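Local atomic coordinates of ultraspiracle (Drosophila melanogaster, PDB entry 1HG4), a protein that probably acts as a nuclear-receptor transcription factor, with a ligand-binding domain that holds a phospholipid and is locked in an inactive conformation. Residues D27-F32 and V56-F61; D174-S179 and D212-L217; V82-A87 and R192-R197. One frame throughout, in Å; residues are numbered along the deposited sequence.

Interaction 1. Residues D27-F32 and V56-F61; sequences DRALTF and VNKQLF
Lys-58 lies along residues 27-29 of the loop that crosses helix 46-68. Its CB faces Arg-28 O; CG packs on Ala-29 CB at 3.8 Å; the chain then runs on extended, with CE beside Asp-27 O, and NZ ends 2.9 Å from Asp-27 OD1. In this salt bridge NZ meets OD1 from above the carboxylate plane. A turn further along the helix, the ring of Phe-61 carries Arg-28: Arg-28 CB sits over the middle of one face, 3.5 Å from the ring centroid, a CH-pi contact, while Arg-28 CD comes near CZ and CE1 of Phe-61. CG of Phe-61 is anti to its backbone N (chi1 -173°), which lays the ring beneath Arg-28. Without the ring, as with an alanine in place of Phe-61, the aliphatic part of Arg-28 would probably lose its aromatic support and a gap would open under the loop. Asn-57 binds the loop twice. Its backbone O accepts from Leu-30 N (2.8 Å) and, on the opposite face of the carbonyl plane, from Phe-61 N; its side-chain OD1 accepts from Phe-32 N (2.9 Å), and ND2 donates onward to Leu-33 O. Leu-30 CB and Phe-32 CB rest on Leu-60, and both residues also touch helix 258-266, which by its place in the chain corresponds to the C-terminal activation helix of nuclear receptors. A buried asparagine thus holds the loop backbone, apolar groups pack beside it and a charge pair closes the exposed end: chemistry consistent with a loop held firmly across the helix in the inactive state.

Interaction 2. Residues D174-S179 and D212-L217; sequences DRRELS and DEHCRL
Asp-174 turns its CG between its own backbone N and carbonyl carbon (chi1 64°), and His-214 swings its ring out anti to its backbone N (chi1 -179°), which brings them together from opposite directions, the carboxylate oxygen at the edge of the imidazole. His-214 NE2 donates to Asp-174 OD2 at 2.7 Å, on the syn side of the carboxylate and almost in the ring plane, with carboxylate and ring 86° apart. The other oxygen stays at home: Asp-174 OD1 accepts from Glu-177 N at 2.6 Å, while Asp-174 N donates to Glu-177 OE1 at 3.1 Å. That reciprocal pair is a capping box at the start of helix 175-186. It fixes the rotation of the carboxylate, and the helix N-terminus would probably stabilise its negative charge. The imidazole is also packed by carbon: Arg-176 CB lies over one face, 3.8 Å from His-214 CE1, and Glu-177 CG approaches His-214 CD2 to 3.5 Å. Glu-177 OE1 has a second partner in Arg-225, a salt bridge to the start of helix 225-250. Helices 175-186 and 197-218 run nearly antiparallel here, their local axes 10.5 Å apart, so the histidine bridges a wide spacing. Leu-229 of helix 225-250 touches both Glu-177 and Cys-215, and Ile-11 of helix 11-24 touches Arg-176, while Asp-212 bonds to Leu-78 of a second subunit.

Interaction 3. Residues V82-A87 and R192-R197; sequences VILLKA and RGIKSR
Ile-83 and Leu-84, on helix 78-100 of the nuclear-receptor helical sandwich, meet the loop that joins helix 175-186 to helix 197-218. Ile-83 CG1 is anti to the carbonyl carbon (chi1 -68°) and the chain runs on extended, which carries CD1 to the loop backbone. Arg-192 contributes its carbonyl O, 4.0 Å from Ile-83 CD1, while its side chain heads away. Gly-193 follows with positive phi (96°) and passes its carbonyl carbon 3.8 Å from the same methyl. A CB here would be crowded by Ile-83 CD1 and jammed against Arg-192 O, so the close passage depends on having no side chain. Ile-194 supplies the apolar contact with two of its atoms: CG1 lies 3.9 Å from Ile-83 CG2, and CD1 reaches Leu-84 CD2 at 3.8 Å, the side chains of Leu-84 and Ile-194 crossing at about a right angle. Ile-200 of helix 197-218 touches both. The backbone N atoms of Lys-195 and Ser-196 then bond to OD1 and OD2 of Asp-80, tying the loop to helix 78-100 a second time; both residues also pack against a third subunit. Arg-197 opens the next helix and folds its guanidinium back, NH1 donating to Pro-189 O and Ile-191 O, with Ile-194 O lying 3.8 Å above the guanidinium plane.

All three contacts are partly buried, and none touches another. Interaction 1 lies nearest the middle, its centre about 13 Å from the chain's centre, and mixes backbone bonds, an aromatic face and a charge pair; Val-56 on its helix touches the phospholipid. Interactions 2 and 3 lie further out, about 18 and 16 Å between the same centres, where a second and a third subunit respectively approach. Interaction 2 joins two helices through a His-carboxylate bond with carbon packed beside it. Interaction 3 has no hydrogen bond between its segments, only methyls on a side chain and on loop backbone; like interaction 1 it lays a loop on a helix that neighbours helix 258-266. Interaction 2 holds helix 197-218, interaction 3 the loop leading into it.

Interaction 1. Residues D27-F32 and V56-F61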
ATOM      1  N   ASP A  27     -37.230   1.097 -12.479  1.00 38.56           N
ATOM      2  CA  ASP A  27     -37.655   2.275 -11.731  1.00 39.47           C
ATOM      3  C   ASP A  27     -37.291   2.255 -10.242  1.00 38.07           C
ATOM      4  O   ASP A  27     -37.705   3.140  -9.491  1.00 38.02           O
ATOM      5  CB  ASP A  27     -39.167   2.463 -11.885  1.00 41.55           C
ATOM      6  CG  ASP A  27     -39.549   2.934 -13.267  1.00 45.15           C
ATOM      7  OD1 ASP A  27     -39.000   3.970 -13.708  1.00 47.00           O
ATOM      8  OD2 ASP A  27     -40.396   2.277 -13.913  1.00 47.89           O
ATOM      9  N   ARG A  28     -36.527   1.252  -9.813  1.00 36.41           N
ATOM     10  CA  ARG A  28     -36.124   1.161  -8.411  1.00 33.89           C
ATOM     11  C   ARG A  28     -35.330   2.416  -8.030  1.00 30.93           C
ATOM     12  O   ARG A  28     -34.587   2.967  -8.842  1.00 29.95           O
ATOM     13  CB  ARG A  28     -35.288  -0.107  -8.186  1.00 35.36           C
ATOM     14  CG  ARG A  28     -36.093  -1.398  -8.227  1.00 37.24           C
ATOM     15  CD  ARG A  28     -35.281  -2.542  -8.830  1.00 39.49           C
ATOM     16  NE  ARG A  28     -35.964  -3.835  -8.756  1.00 39.86           N
ATOM     17  CZ  ARG A  28     -36.147  -4.519  -7.628  1.00 42.51           C
ATOM     18  NH1 ARG A  28     -35.697  -4.032  -6.476  1.00 42.27           N
ATOM     19  NH2 ARG A  28     -36.769  -5.694  -7.649  1.00 42.82           N
ATOM     20  N   ALA A  29     -35.482   2.864  -6.791  1.00 28.27           N
ATOM     21  CA  ALA A  29     -34.803   4.066  -6.351  1.00 25.93           C
ATOM     22  C   ALA A  29     -34.467   4.059  -4.880  1.00 25.65           C
ATOM     23  O   ALA A  29     -35.153   3.437  -4.071  1.00 23.40           O
ATOM     24  CB  ALA A  29     -35.673   5.288  -6.662  1.00 26.06           C
ATOM     25  N   LEU A  30     -33.389   4.759  -4.548  1.00 26.26           N
ATOM     26  CA  LEU A  30     -32.932   4.920  -3.170  1.00 27.10           C
ATOM     27  C   LEU A  30     -33.508   6.299  -2.819  1.00 28.44           C
ATOM     28  O   LEU A  30     -33.027   7.332  -3.304  1.00 28.32           O
ATOM     29  CB  LEU A  30     -31.391   4.937  -3.130  1.00 26.20           C
ATOM     30  CG  LEU A  30     -30.588   5.099  -1.842  1.00 26.85           C
ATOM     31  CD1 LEU A  30     -31.465   5.601  -0.719  1.00 29.31           C
ATOM     32  CD2 LEU A  30     -29.962   3.775  -1.472  1.00 29.77           C
ATOM     33  N   THR A  31     -34.549   6.320  -1.997  1.00 29.78           N
ATOM     34  CA  THR A  31     -35.190   7.582  -1.647  1.00 30.78           C
ATOM     35  C   THR A  31     -34.452   8.383  -0.563  1.00 30.32           C
ATOM     36  O   THR A  31     -34.783   8.305   0.620  1.00 31.48           O
ATOM     37  CB  THR A  31     -36.646   7.345  -1.196  1.00 32.02           C
ATOM     38  OG1 THR A  31     -36.646   6.542  -0.011  1.00 36.55           O
ATOM     39  CG2 THR A  31     -37.427   6.609  -2.271  1.00 31.53           C
ATOM     40  N   PHE A  32     -33.448   9.152  -0.975  1.00 28.44           N
ATOM     41  CA  PHE A  32     -32.702   9.981  -0.050  1.00 26.87           C
ATOM     42  C   PHE A  32     -33.223  11.428  -0.128  1.00 27.89           C
ATOM     43  O   PHE A  32     -33.347  12.120   0.888  1.00 24.88           O
ATOM     44  CB  PHE A  32     -31.208   9.953  -0.391  1.00 25.66           C
ATOM     45  CG  PHE A  32     -30.358  10.751   0.564  1.00 21.64           C
ATOM     46  CD1 PHE A  32     -30.479  10.571   1.931  1.00 21.28           C
ATOM     47  CD2 PHE A  32     -29.448  11.677   0.095  1.00 21.12           C
ATOM     48  CE1 PHE A  32     -29.701  11.313   2.820  1.00 22.40           C
ATOM     49  CE2 PHE A  32     -28.665  12.425   0.973  1.00 22.09           C
ATOM     50  CZ  PHE A  32     -28.791  12.244   2.335  1.00 21.02           C
ATOM     51  N   VAL A  56     -32.796  11.819  -9.155  1.00 25.61           N
ATOM     52  CA  VAL A  56     -31.599  11.548  -8.385  1.00 25.53           C
ATOM     53  C   VAL A  56     -31.714  10.257  -7.578  1.00 25.62           C
ATOM     54  O   VAL A  56     -30.754   9.495  -7.514  1.00 25.62           O
ATOM     55  CB  VAL A  56     -31.283  12.722  -7.439  1.00 26.72           C
ATOM     56  CG1 VAL A  56     -30.035  12.438  -6.637  1.00 26.03           C
ATOM     57  CG2 VAL A  56     -31.086  13.985  -8.249  1.00 28.32           C
ATOM     58  N   ASN A  57     -32.878   9.998  -6.975  1.00 24.57           N
ATOM     59  CA  ASN A  57     -33.044   8.779  -6.182  1.00 25.00           C
ATOM     60  C   ASN A  57     -32.891   7.512  -7.029  1.00 24.50           C
ATOM     61  O   ASN A  57     -32.469   6.473  -6.522  1.00 24.05           O
ATOM     62  CB  ASN A  57     -34.404   8.764  -5.455  1.00 25.07           C
ATOM     63  CG  ASN A  57     -34.490   9.798  -4.319  1.00 24.34           C
ATOM     64  OD1 ASN A  57     -33.502  10.117  -3.674  1.00 20.52           O
ATOM     65  ND2 ASN A  57     -35.694  10.308  -4.074  1.00 25.28           N
ATOM     66  N   LYS A  58     -33.233   7.600  -8.314  1.00 24.12           N
ATOM     67  CA  LYS A  58     -33.092   6.455  -9.210  1.00 25.15           C
ATOM     68  C   LYS A  58     -31.619   6.277  -9.599  1.00 24.16           C
ATOM     69  O   LYS A  58     -31.120   5.158  -9.711  1.00 22.40           O
ATOM     70  CB  LYS A  58     -33.945   6.634 -10.470  1.00 25.67           C
ATOM     71  CG  LYS A  58     -35.438   6.564 -10.208  1.00 30.09           C
ATOM     72  CD  LYS A  58     -36.266   6.595 -11.495  1.00 32.03           C
ATOM     73  CE  LYS A  58     -37.763   6.552 -11.161  1.00 34.99           C
ATOM     74  NZ  LYS A  58     -38.658   6.496 -12.367  1.00 36.57           N
ATOM     75  N   GLN A  59     -30.920   7.388  -9.797  1.00 23.82           N
ATOM     76  CA  GLN A  59     -29.512   7.320 -10.147  1.00 23.91           C
ATOM     77  C   GLN A  59     -28.707   6.810  -8.961  1.00 23.49           C
ATOM     78  O   GLN A  59     -27.671   6.164  -9.140  1.00 21.98           O
ATOM     79  CB  GLN A  59     -29.007   8.695 -10.597  1.00 24.55           C
ATOM     80  CG  GLN A  59     -29.658   9.163 -11.897  1.00 25.60           C
ATOM     81  CD  GLN A  59     -29.057  10.440 -12.436  1.00 27.95           C
ATOM     82  OE1 GLN A  59     -28.196  11.061 -11.800  1.00 30.53           O
ATOM     83  NE2 GLN A  59     -29.509  10.847 -13.616  1.00 25.08           N
ATOM     84  N   LEU A  60     -29.194   7.089  -7.750  1.00 23.54           N
ATOM     85  CA  LEU A  60     -28.526   6.632  -6.540  1.00 24.40           C
ATOM     86  C   LEU A  60     -28.633   5.114  -6.442  1.00 23.60           C
ATOM     87  O   LEU A  60     -27.652   4.429  -6.138  1.00 23.37           O
ATOM     88  CB  LEU A  60     -29.146   7.271  -5.299  1.00 24.61           C
ATOM     89  CG  LEU A  60     -28.531   8.575  -4.796  1.00 28.01           C
ATOM     90  CD1 LEU A  60     -29.351   9.094  -3.619  1.00 29.25           C
ATOM     91  CD2 LEU A  60     -27.078   8.336  -4.371  1.00 27.49           C
ATOM     92  N   PHE A  61     -29.833   4.597  -6.694  1.00 22.80           N
ATOM     93  CA  PHE A  61     -30.062   3.159  -6.648  1.00 22.07           C
ATOM     94  C   PHE A  61     -29.117   2.484  -7.632  1.00 20.23           C
ATOM     95  O   PHE A  61     -28.456   1.503  -7.306  1.00 19.38           O
ATOM     96  CB  PHE A  61     -31.508   2.821  -7.034  1.00 20.22           C
ATOM     97  CG  PHE A  61     -31.855   1.371  -6.853  1.00 20.38           C
ATOM     98  CD1 PHE A  61     -31.635   0.457  -7.878  1.00 19.86           C
ATOM     99  CD2 PHE A  61     -32.357   0.906  -5.635  1.00 19.79           C
ATOM    100  CE1 PHE A  61     -31.909  -0.906  -7.692  1.00 20.06           C
ATOM    101  CE2 PHE A  61     -32.635  -0.458  -5.441  1.00 19.75           C
ATOM    102  CZ  PHE A  61     -32.410  -1.360  -6.470  1.00 19.13           C
TER

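Interaction 2. Residues D174-S179 and D212-L217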
ATOM      1  N   ASP A 174     -13.531  10.921 -23.995  1.00 32.19           N
ATOM      2  CA  ASP A 174     -14.385   9.869 -24.513  1.00 32.09           C
ATOM      3  C   ASP A 174     -15.020   9.076 -23.377  1.00 31.42           C
ATOM      4  O   ASP A 174     -14.666   9.256 -22.207  1.00 31.66           O
ATOM      5  CB  ASP A 174     -13.601   8.954 -25.468  1.00 34.14           C
ATOM      6  CG  ASP A 174     -12.467   8.210 -24.787  1.00 37.08           C
ATOM      7  OD1 ASP A 174     -12.645   7.741 -23.643  1.00 39.36           O
ATOM      8  OD2 ASP A 174     -11.390   8.071 -25.412  1.00 39.41           O
ATOM      9  N   ARG A 175     -15.950   8.199 -23.737  1.00 30.09           N
ATOM     10  CA  ARG A 175     -16.666   7.392 -22.761  1.00 32.15           C
ATOM     11  C   ARG A 175     -15.750   6.515 -21.913  1.00 31.71           C
ATOM     12  O   ARG A 175     -16.034   6.266 -20.736  1.00 31.46           O
ATOM     13  CB  ARG A 175     -17.715   6.515 -23.461  1.00 33.67           C
ATOM     14  CG  ARG A 175     -18.563   5.704 -22.491  1.00 36.70           C
ATOM     15  CD  ARG A 175     -19.492   6.604 -21.684  1.00 39.55           C
ATOM     16  NE  ARG A 175     -19.883   6.002 -20.414  1.00 43.45           N
ATOM     17  CZ  ARG A 175     -20.481   4.821 -20.293  1.00 46.34           C
ATOM     18  NH1 ARG A 175     -20.763   4.099 -21.369  1.00 48.64           N
ATOM     19  NH2 ARG A 175     -20.797   4.356 -19.092  1.00 48.48           N
ATOM     20  N   ARG A 176     -14.655   6.049 -22.505  1.00 30.32           N
ATOM     21  CA  ARG A 176     -13.721   5.208 -21.780  1.00 30.23           C
ATOM     22  C   ARG A 176     -12.970   6.019 -20.739  1.00 28.82           C
ATOM     23  O   ARG A 176     -12.760   5.568 -19.619  1.00 29.79           O
ATOM     24  CB  ARG A 176     -12.735   4.542 -22.745  1.00 34.29           C
ATOM     25  CG  ARG A 176     -13.042   3.063 -23.032  1.00 37.37           C
ATOM     26  CD  ARG A 176     -13.812   2.846 -24.324  1.00 40.16           C
ATOM     27  NE  ARG A 176     -14.848   1.825 -24.172  1.00 43.70           N
ATOM     28  CZ  ARG A 176     -15.733   1.503 -25.114  1.00 43.56           C
ATOM     29  NH1 ARG A 176     -15.707   2.115 -26.295  1.00 43.69           N
ATOM     30  NH2 ARG A 176     -16.669   0.597 -24.861  1.00 42.88           N
ATOM     31  N   GLU A 177     -12.567   7.227 -21.092  1.00 26.92           N
ATOM     32  CA  GLU A 177     -11.859   8.064 -20.131  1.00 27.87           C
ATOM     33  C   GLU A 177     -12.753   8.510 -18.970  1.00 27.61           C
ATOM     34  O   GLU A 177     -12.270   8.645 -17.848  1.00 27.55           O
ATOM     35  CB  GLU A 177     -11.256   9.276 -20.845  1.00 27.87           C
ATOM     36  CG  GLU A 177     -10.413   8.847 -22.023  1.00 28.22           C
ATOM     37  CD  GLU A 177      -9.793   9.991 -22.770  1.00 30.26           C
ATOM     38  OE1 GLU A 177     -10.522  10.936 -23.132  1.00 30.65           O
ATOM     39  OE2 GLU A 177      -8.570   9.937 -23.006  1.00 33.86           O
ATOM     40  N   LEU A 178     -14.050   8.720 -19.222  1.00 26.14           N
ATOM     41  CA  LEU A 178     -14.959   9.137 -18.147  1.00 25.68           C
ATOM     42  C   LEU A 178     -15.172   7.981 -17.159  1.00 24.94           C
ATOM     43  O   LEU A 178     -15.238   8.187 -15.944  1.00 24.44           O
ATOM     44  CB  LEU A 178     -16.318   9.589 -18.705  1.00 25.72           C
ATOM     45  CG  LEU A 178     -17.297  10.033 -17.602  1.00 26.77           C
ATOM     46  CD1 LEU A 178     -16.916  11.438 -17.093  1.00 21.01           C
ATOM     47  CD2 LEU A 178     -18.725  10.001 -18.136  1.00 23.75           C
ATOM     48  N   SER A 179     -15.294   6.766 -17.691  1.00 24.40           N
ATOM     49  CA  SER A 179     -15.447   5.595 -16.843  1.00 23.98           C
ATOM     50  C   SER A 179     -14.243   5.477 -15.915  1.00 23.77           C
ATOM     51  O   SER A 179     -14.403   5.158 -14.739  1.00 24.40           O
ATOM     52  CB  SER A 179     -15.548   4.333 -17.680  1.00 22.61           C
ATOM     53  OG  SER A 179     -16.767   4.322 -18.382  1.00 28.74           O
ATOM     54  N   ASP A 212      -3.962   5.428 -18.515  1.00 27.39           N
ATOM     55  CA  ASP A 212      -2.720   5.767 -19.211  1.00 28.72           C
ATOM     56  C   ASP A 212      -2.577   4.982 -20.509  1.00 29.54           C
ATOM     57  O   ASP A 212      -2.248   5.552 -21.541  1.00 30.01           O
ATOM     58  CB  ASP A 212      -1.509   5.507 -18.298  1.00 29.78           C
ATOM     59  CG  ASP A 212      -0.211   6.039 -18.884  1.00 29.09           C
ATOM     60  OD1 ASP A 212      -0.070   7.272 -18.970  1.00 29.51           O
ATOM     61  OD2 ASP A 212       0.661   5.233 -19.271  1.00 28.85           O
ATOM     62  N   GLU A 213      -2.834   3.677 -20.459  1.00 30.79           N
ATOM     63  CA  GLU A 213      -2.748   2.839 -21.651  1.00 31.33           C
ATOM     64  C   GLU A 213      -3.685   3.356 -22.735  1.00 31.71           C
ATOM     65  O   GLU A 213      -3.307   3.456 -23.902  1.00 32.95           O
ATOM     66  CB  GLU A 213      -3.106   1.399 -21.309  1.00 32.18           C
ATOM     67  CG  GLU A 213      -3.050   0.453 -22.494  1.00 35.87           C
ATOM     68  CD  GLU A 213      -3.426  -0.977 -22.125  1.00 37.30           C
ATOM     69  OE1 GLU A 213      -4.505  -1.180 -21.525  1.00 37.27           O
ATOM     70  OE2 GLU A 213      -2.648  -1.901 -22.439  1.00 38.21           O
ATOM     71  N   HIS A 214      -4.909   3.681 -22.342  1.00 30.27           N
ATOM     72  CA  HIS A 214      -5.877   4.203 -23.285  1.00 29.36           C
ATOM     73  C   HIS A 214      -5.305   5.488 -23.898  1.00 28.50           C
ATOM     74  O   HIS A 214      -5.427   5.725 -25.092  1.00 28.14           O
ATOM     75  CB  HIS A 214      -7.195   4.506 -22.572  1.00 29.72           C
ATOM     76  CG  HIS A 214      -8.258   5.018 -23.487  1.00 29.52           C
ATOM     77  ND1 HIS A 214      -8.948   4.198 -24.354  1.00 29.17           N
ATOM     78  CD2 HIS A 214      -8.706   6.274 -23.714  1.00 29.35           C
ATOM     79  CE1 HIS A 214      -9.775   4.930 -25.078  1.00 29.91           C
ATOM     80  NE2 HIS A 214      -9.648   6.193 -24.711  1.00 28.99           N
ATOM     81  N   CYS A 215      -4.689   6.316 -23.062  1.00 28.66           N
ATOM     82  CA  CYS A 215      -4.082   7.555 -23.522  1.00 28.85           C
ATOM     83  C   CYS A 215      -2.967   7.257 -24.512  1.00 30.57           C
ATOM     84  O   CYS A 215      -2.903   7.858 -25.597  1.00 29.73           O
ATOM     85  CB  CYS A 215      -3.504   8.328 -22.342  1.00 28.56           C
ATOM     86  SG  CYS A 215      -4.738   9.243 -21.397  1.00 26.58           S
ATOM     87  N   ARG A 216      -2.093   6.328 -24.127  1.00 30.08           N
ATOM     88  CA  ARG A 216      -0.971   5.926 -24.959  1.00 31.60           C
ATOM     89  C   ARG A 216      -1.452   5.383 -26.293  1.00 31.06           C
ATOM     90  O   ARG A 216      -0.964   5.768 -27.349  1.00 32.75           O
ATOM     91  CB  ARG A 216      -0.151   4.844 -24.261  1.00 32.84           C
ATOM     92  CG  ARG A 216       0.375   5.231 -22.899  1.00 34.96           C
ATOM     93  CD  ARG A 216       1.497   6.224 -23.005  1.00 37.19           C
ATOM     94  NE  ARG A 216       2.772   5.640 -22.596  1.00 39.49           N
ATOM     95  CZ  ARG A 216       3.387   4.648 -23.230  1.00 40.27           C
ATOM     96  NH1 ARG A 216       2.846   4.110 -24.320  1.00 41.49           N
ATOM     97  NH2 ARG A 216       4.554   4.200 -22.782  1.00 39.29           N
ATOM     98  N   LEU A 217      -2.410   4.474 -26.232  1.00 31.97           N
ATOM     99  CA  LEU A 217      -2.955   3.841 -27.421  1.00 32.01           C
ATOM    100  C   LEU A 217      -3.731   4.755 -28.343  1.00 32.87           C
ATOM    101  O   LEU A 217      -3.512   4.742 -29.549  1.00 33.60           O
ATOM    102  CB  LEU A 217      -3.851   2.678 -27.010  1.00 32.65           C
ATOM    103  CG  LEU A 217      -3.232   1.281 -26.983  1.00 35.45           C
ATOM    104  CD1 LEU A 217      -1.724   1.340 -26.701  1.00 35.61           C
ATOM    105  CD2 LEU A 217      -3.971   0.450 -25.938  1.00 35.18           C
TER

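Interaction 3. Residues V82-A87 and R192-R197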
ATOM      1  N   VAL A  82     -19.840   1.111   2.440  1.00 24.49           N
ATOM      2  CA  VAL A  82     -20.761   2.181   2.789  1.00 24.08           C
ATOM      3  C   VAL A  82     -20.046   3.519   2.773  1.00 23.75           C
ATOM      4  O   VAL A  82     -20.582   4.500   2.264  1.00 23.20           O
ATOM      5  CB  VAL A  82     -21.391   1.930   4.197  1.00 23.44           C
ATOM      6  CG1 VAL A  82     -22.053   3.196   4.724  1.00 22.23           C
ATOM      7  CG2 VAL A  82     -22.402   0.798   4.110  1.00 21.25           C
ATOM      8  N   ILE A  83     -18.832   3.553   3.322  1.00 23.85           N
ATOM      9  CA  ILE A  83     -18.059   4.788   3.380  1.00 23.82           C
ATOM     10  C   ILE A  83     -17.664   5.288   1.991  1.00 23.96           C
ATOM     11  O   ILE A  83     -17.722   6.491   1.708  1.00 24.54           O
ATOM     12  CB  ILE A  83     -16.795   4.604   4.266  1.00 24.82           C
ATOM     13  CG1 ILE A  83     -17.213   4.408   5.725  1.00 25.87           C
ATOM     14  CG2 ILE A  83     -15.883   5.828   4.175  1.00 24.26           C
ATOM     15  CD1 ILE A  83     -16.037   4.171   6.667  1.00 28.94           C
ATOM     16  N   LEU A  84     -17.284   4.364   1.118  1.00 24.24           N
ATOM     17  CA  LEU A  84     -16.878   4.716  -0.243  1.00 23.58           C
ATOM     18  C   LEU A  84     -18.029   5.356  -0.995  1.00 23.15           C
ATOM     19  O   LEU A  84     -17.837   6.355  -1.684  1.00 22.69           O
ATOM     20  CB  LEU A  84     -16.392   3.473  -0.997  1.00 22.04           C
ATOM     21  CG  LEU A  84     -15.099   2.861  -0.445  1.00 21.20           C
ATOM     22  CD1 LEU A  84     -14.836   1.498  -1.064  1.00 21.96           C
ATOM     23  CD2 LEU A  84     -13.953   3.805  -0.722  1.00 22.43           C
ATOM     24  N   LEU A  85     -19.219   4.773  -0.870  1.00 22.12           N
ATOM     25  CA  LEU A  85     -20.385   5.307  -1.551  1.00 23.08           C
ATOM     26  C   LEU A  85     -20.784   6.681  -0.996  1.00 23.88           C
ATOM     27  O   LEU A  85     -21.154   7.578  -1.748  1.00 23.40           O
ATOM     28  CB  LEU A  85     -21.557   4.333  -1.431  1.00 23.69           C
ATOM     29  CG  LEU A  85     -21.432   3.062  -2.274  1.00 24.68           C
ATOM     30  CD1 LEU A  85     -22.536   2.078  -1.899  1.00 25.81           C
ATOM     31  CD2 LEU A  85     -21.524   3.418  -3.738  1.00 21.83           C
ATOM     32  N   LYS A  86     -20.698   6.839   0.318  1.00 23.37           N
ATOM     33  CA  LYS A  86     -21.052   8.096   0.960  1.00 23.82           C
ATOM     34  C   LYS A  86     -20.110   9.220   0.528  1.00 23.64           C
ATOM     35  O   LYS A  86     -20.502  10.386   0.422  1.00 23.27           O
ATOM     36  CB  LYS A  86     -21.003   7.922   2.484  1.00 24.69           C
ATOM     37  CG  LYS A  86     -21.180   9.198   3.272  1.00 26.87           C
ATOM     38  CD  LYS A  86     -22.590   9.737   3.144  1.00 31.48           C
ATOM     39  CE  LYS A  86     -22.712  11.083   3.840  1.00 36.43           C
ATOM     40  NZ  LYS A  86     -22.171  11.015   5.240  1.00 39.76           N
ATOM     41  N   ALA A  87     -18.858   8.873   0.273  1.00 23.91           N
ATOM     42  CA  ALA A  87     -17.883   9.882  -0.123  1.00 23.58           C
ATOM     43  C   ALA A  87     -17.902  10.228  -1.602  1.00 23.04           C
ATOM     44  O   ALA A  87     -17.616  11.347  -1.966  1.00 27.40           O
ATOM     45  CB  ALA A  87     -16.467   9.438   0.291  1.00 22.29           C
ATOM     46  N   ARG A 192     -11.632   8.849   6.157  1.00 35.80           N
ATOM     47  CA  ARG A 192     -11.511   8.462   7.551  1.00 36.68           C
ATOM     48  C   ARG A 192     -12.426   7.285   7.850  1.00 35.29           C
ATOM     49  O   ARG A 192     -13.560   7.240   7.388  1.00 35.53           O
ATOM     50  CB  ARG A 192     -11.888   9.627   8.468  1.00 39.94           C
ATOM     51  CG  ARG A 192     -11.865   9.239   9.945  1.00 46.09           C
ATOM     52  CD  ARG A 192     -12.540  10.254  10.857  1.00 50.06           C
ATOM     53  NE  ARG A 192     -12.589   9.746  12.231  1.00 55.38           N
ATOM     54  CZ  ARG A 192     -13.105  10.397  13.272  1.00 56.43           C
ATOM     55  NH1 ARG A 192     -13.632  11.610  13.123  1.00 57.48           N
ATOM     56  NH2 ARG A 192     -13.095   9.828  14.472  1.00 57.07           N
ATOM     57  N   GLY A 193     -11.921   6.332   8.624  1.00 33.89           N
ATOM     58  CA  GLY A 193     -12.710   5.167   8.999  1.00 31.88           C
ATOM     59  C   GLY A 193     -12.534   3.918   8.151  1.00 30.72           C
ATOM     60  O   GLY A 193     -12.907   2.820   8.563  1.00 29.26           O
ATOM     61  N   ILE A 194     -11.975   4.079   6.962  1.00 30.60           N
ATOM     62  CA  ILE A 194     -11.769   2.949   6.070  1.00 31.64           C
ATOM     63  C   ILE A 194     -10.787   1.904   6.610  1.00 31.43           C
ATOM     64  O   ILE A 194      -9.759   2.240   7.187  1.00 31.73           O
ATOM     65  CB  ILE A 194     -11.296   3.443   4.687  1.00 32.11           C
ATOM     66  CG1 ILE A 194     -12.497   3.987   3.918  1.00 33.08           C
ATOM     67  CG2 ILE A 194     -10.627   2.315   3.910  1.00 32.27           C
ATOM     68  CD1 ILE A 194     -12.156   4.516   2.557  1.00 35.64           C
ATOM     69  N   LYS A 195     -11.117   0.635   6.405  1.00 31.27           N
ATOM     70  CA  LYS A 195     -10.289  -0.468   6.861  1.00 31.88           C
ATOM     71  C   LYS A 195      -9.288  -0.947   5.815  1.00 31.51           C
ATOM     72  O   LYS A 195      -8.089  -1.041   6.083  1.00 32.10           O
ATOM     73  CB  LYS A 195     -11.182  -1.641   7.269  1.00 33.24           C
ATOM     74  CG  LYS A 195     -11.058  -2.054   8.719  1.00 34.65           C
ATOM     75  CD  LYS A 195     -11.335  -0.901   9.667  1.00 35.70           C
ATOM     76  CE  LYS A 195     -11.112  -1.335  11.110  1.00 37.02           C
ATOM     77  NZ  LYS A 195     -11.130  -0.195  12.070  1.00 38.40           N
ATOM     78  N   SER A 196      -9.783  -1.247   4.621  1.00 30.28           N
ATOM     79  CA  SER A 196      -8.937  -1.750   3.546  1.00 30.09           C
ATOM     80  C   SER A 196      -8.324  -0.702   2.612  1.00 28.34           C
ATOM     81  O   SER A 196      -8.522  -0.755   1.407  1.00 27.67           O
ATOM     82  CB  SER A 196      -9.739  -2.757   2.733  1.00 30.47           C
ATOM     83  OG  SER A 196     -10.418  -3.646   3.606  1.00 32.82           O
ATOM     84  N   ARG A 197      -7.556   0.228   3.169  1.00 28.29           N
ATOM     85  CA  ARG A 197      -6.917   1.272   2.377  1.00 28.64           C
ATOM     86  C   ARG A 197      -6.017   0.745   1.275  1.00 27.61           C
ATOM     87  O   ARG A 197      -6.100   1.210   0.143  1.00 27.96           O
ATOM     88  CB  ARG A 197      -6.090   2.203   3.267  1.00 30.97           C
ATOM     89  CG  ARG A 197      -6.906   3.088   4.197  1.00 35.57           C
ATOM     90  CD  ARG A 197      -6.003   4.074   4.943  1.00 39.91           C
ATOM     91  NE  ARG A 197      -6.676   4.666   6.100  1.00 44.81           N
ATOM     92  CZ  ARG A 197      -7.638   5.588   6.042  1.00 46.83           C
ATOM     93  NH1 ARG A 197      -8.063   6.058   4.871  1.00 46.95           N
ATOM     94  NH2 ARG A 197      -8.189   6.033   7.165  1.00 48.17           N
TER